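Local coordinates for HslVU complex proteolytic subunit, putative (Trypanosoma brucei brucei, PDB 4HNZ), which serves as the proteolytic subunit of a mitochondrial, proteasome-like HslVU complex, hydrolysing proteins that its ATP-dependent partner HslU has unfolded, at residues A[103-108]-A[119-124]. Sequence-based numbering, arbitrary orientation.
Sequences TLEIDG and GIVAIG
Glu105 reaches from strand 103-107 across to strand 120-123 and lies over Val121 and Ile123. Its CB rests on Val121 CG1 at 3.5 Å. A chi1 of 157° puts CG anti to the backbone N, 3.7 Å from the methyl CG2 of Ile123, and the extended chain beyond CG carries the carboxylate on to strand 120-123. That same methyl lies 3.6 Å from Glu105 CD and stays close to OE2, while OE1 returns to Val121 CG1 at 3.4 Å. Ile123 CG2 thus covers one face of the flat carboxylate, and Val121 CG1 lies beside OE1, toward that same face. One water donates to OE2 at 2.5 Å and also to the carbonyl O of Ala122; a second donates to OE1 and accepts from Ala122 N. Both carboxylate oxygens are therefore tied through solvent to the backbone of Ala122, which probably eases the cost of burying the charge; the side chain of Ala122 itself turns away from strand 103-107.

Two residues earlier, Thr103 places CG2 against Val121 CG2 at 3.9 Å, methyl against methyl, with the two side chains lying alongside and pointing opposite ways. Its hydroxyl has a different task: OG1 is hydrogen-bonded to Arg7, and a water links it to the carbonyl O of Gly119. Val121 also touches Ile96 of strand 93-98, the neighbour of strand 103-107, and Leu22 of a neighbouring subunit packs on Glu105.

The strands belong to different sheets, and their short axes pass 7.6 Å apart at 26°. Two antiparallel sheets meeting face to face through their inward side chains, with helices outside such as 71-84 and 127-137, make the four-layer alpha-beta-beta-alpha sandwich of Ntn hydrolases, here close to Thr1, the probable catalytic nucleophile.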
ATOM      1  N   THR A 103     -10.856  26.567 -30.773  1.00 25.08           N
ATOM      2  CA  THR A 103      -9.842  25.837 -30.044  1.00 22.94           C
ATOM      3  C   THR A 103     -10.488  24.854 -29.067  1.00 21.26           C
ATOM      4  O   THR A 103     -11.353  25.226 -28.264  1.00 19.65           O
ATOM      5  CB  THR A 103      -8.944  26.806 -29.216  1.00 23.00           C
ATOM      6  OG1 THR A 103      -8.423  27.847 -30.059  1.00 25.18           O
ATOM      7  CG2 THR A 103      -7.812  26.078 -28.619  1.00 22.05           C
ATOM      8  N   LEU A 104      -9.989  23.631 -29.063  1.00 20.88           N
ATOM      9  CA  LEU A 104     -10.414  22.618 -28.117  1.00 20.87           C
ATOM     10  C   LEU A 104      -9.247  21.924 -27.465  1.00 19.45           C
ATOM     11  O   LEU A 104      -8.275  21.569 -28.097  1.00 20.93           O
ATOM     12  CB  LEU A 104     -11.221  21.511 -28.803  1.00 21.97           C
ATOM     13  CG  LEU A 104     -12.470  22.082 -29.385  1.00 23.44           C
ATOM     14  CD1 LEU A 104     -12.374  22.020 -30.883  1.00 25.54           C
ATOM     15  CD2 LEU A 104     -13.697  21.328 -28.888  1.00 24.59           C
ATOM     16  N   GLU A 105      -9.466  21.594 -26.220  1.00 18.96           N
ATOM     17  CA  GLU A 105      -8.584  20.786 -25.489  1.00 19.35           C
ATOM     18  C   GLU A 105      -9.297  19.451 -25.211  1.00 18.19           C
ATOM     19  O   GLU A 105     -10.459  19.402 -24.796  1.00 16.26           O
ATOM     20  CB  GLU A 105      -8.216  21.522 -24.190  1.00 19.68           C
ATOM     21  CG  GLU A 105      -7.732  20.640 -23.059  1.00 21.21           C
ATOM     22  CD  GLU A 105      -7.558  21.414 -21.729  1.00 23.69           C
ATOM     23  OE1 GLU A 105      -7.675  22.683 -21.740  1.00 21.43           O
ATOM     24  OE2 GLU A 105      -7.284  20.724 -20.687  1.00 22.61           O
ATOM     25  N   ILE A 106      -8.556  18.372 -25.426  1.00 19.00           N
ATOM     26  CA  ILE A 106      -9.040  17.029 -25.179  1.00 19.35           C
ATOM     27  C   ILE A 106      -8.043  16.258 -24.328  1.00 18.62           C
ATOM     28  O   ILE A 106      -6.895  16.204 -24.654  1.00 17.00           O
ATOM     29  CB  ILE A 106      -9.207  16.279 -26.491  1.00 19.66           C
ATOM     30  CG1 ILE A 106      -9.958  17.128 -27.460  1.00 21.24           C
ATOM     31  CG2 ILE A 106      -9.955  14.990 -26.235  1.00 19.99           C
ATOM     32  CD1 ILE A 106      -9.748  16.707 -28.908  1.00 23.10           C
ATOM     33  N   ASP A 107      -8.510  15.634 -23.244  1.00 19.48           N
ATOM     34  CA  ASP A 107      -7.638  14.781 -22.403  1.00 18.54           C
ATOM     35  C   ASP A 107      -8.107  13.363 -22.275  1.00 18.48           C
ATOM     36  O   ASP A 107      -9.222  13.005 -22.713  1.00 19.13           O
ATOM     37  CB  ASP A 107      -7.376  15.462 -21.046  1.00 18.56           C
ATOM     38  CG  ASP A 107      -8.576  15.536 -20.157  1.00 19.46           C
ATOM     39  OD1 ASP A 107      -9.514  14.704 -20.252  1.00 19.96           O
ATOM     40  OD2 ASP A 107      -8.601  16.507 -19.389  1.00 19.97           O
ATOM     41  N   GLY A 108      -7.279  12.556 -21.610  1.00 20.19           N
ATOM     42  CA  GLY A 108      -7.551  11.129 -21.384  1.00 19.45           C
ATOM     43  C   GLY A 108      -8.696  10.824 -20.440  1.00 20.80           C
ATOM     44  O   GLY A 108      -9.169   9.699 -20.400  1.00 21.34           O
ATOM     45  N   GLY A 119     -10.177  33.435 -24.691  1.00 19.82           N
ATOM     46  CA  GLY A 119      -9.475  32.738 -25.770  1.00 18.79           C
ATOM     47  C   GLY A 119      -8.274  31.892 -25.381  1.00 17.44           C
ATOM     48  O   GLY A 119      -7.498  31.476 -26.233  1.00 16.73           O
ATOM     49  N   ILE A 120      -8.138  31.558 -24.112  1.00 16.69           N
ATOM     50  CA  ILE A 120      -6.931  30.862 -23.646  1.00 16.00           C
ATOM     51  C   ILE A 120      -7.195  29.415 -23.236  1.00 15.14           C
ATOM     52  O   ILE A 120      -8.093  29.127 -22.457  1.00 15.38           O
ATOM     53  CB  ILE A 120      -6.314  31.610 -22.433  1.00 15.99           C
ATOM     54  CG1 ILE A 120      -5.856  32.973 -22.856  1.00 17.16           C
ATOM     55  CG2 ILE A 120      -5.148  30.821 -21.806  1.00 15.72           C
ATOM     56  CD1 ILE A 120      -5.625  33.890 -21.672  1.00 17.96           C
ATOM     57  N   VAL A 121      -6.346  28.529 -23.731  1.00 14.81           N
ATOM     58  CA  VAL A 121      -6.375  27.113 -23.421  1.00 14.20           C
ATOM     59  C   VAL A 121      -4.958  26.616 -23.272  1.00 13.54           C
ATOM     60  O   VAL A 121      -4.080  27.067 -23.972  1.00 13.51           O
ATOM     61  CB  VAL A 121      -6.976  26.309 -24.612  1.00 14.85           C
ATOM     62  CG1 VAL A 121      -6.955  24.814 -24.344  1.00 14.73           C
ATOM     63  CG2 VAL A 121      -8.416  26.718 -24.846  1.00 15.42           C
ATOM     64  N   ALA A 122      -4.741  25.683 -22.364  1.00 13.26           N
ATOM     65  CA  ALA A 122      -3.395  25.170 -22.132  1.00 13.49           C
ATOM     66  C   ALA A 122      -3.418  23.802 -21.485  1.00 13.01           C
ATOM     67  O   ALA A 122      -4.302  23.506 -20.687  1.00 12.71           O
ATOM     68  CB  ALA A 122      -2.622  26.129 -21.232  1.00 13.87           C
ATOM     69  N   ILE A 123      -2.395  23.012 -21.793  1.00 12.95           N
ATOM     70  CA  ILE A 123      -2.212  21.691 -21.228  1.00 12.70           C
ATOM     71  C   ILE A 123      -0.742  21.445 -20.838  1.00 12.78           C
ATOM     72  O   ILE A 123       0.144  22.235 -21.154  1.00 11.36           O
ATOM     73  CB  ILE A 123      -2.632  20.575 -22.192  1.00 13.05           C
ATOM     74  CG1 ILE A 123      -1.928  20.692 -23.542  1.00 13.16           C
ATOM     75  CG2 ILE A 123      -4.133  20.626 -22.387  1.00 14.01           C
ATOM     76  CD1 ILE A 123      -2.150  19.532 -24.490  1.00 13.00           C
ATOM     77  N   GLY A 124      -0.526  20.301 -20.151  1.00 13.11           N
ATOM     78  CA  GLY A 124       0.786  19.857 -19.715  1.00 13.29           C
ATOM     79  C   GLY A 124       1.032  20.229 -18.267  1.00 13.42           C
ATOM     80  O   GLY A 124       0.324  21.014 -17.709  1.00 14.19           O
TER
HETATM   81  O   HOH W   1      -7.092  29.736 -28.038  1.00 19.88           O
HETATM   82  O   HOH W   2      -5.964  22.063 -19.037  1.00 11.56           O
HETATM   83  O   HOH W   3      -6.974  25.161 -20.674  1.00 14.06           O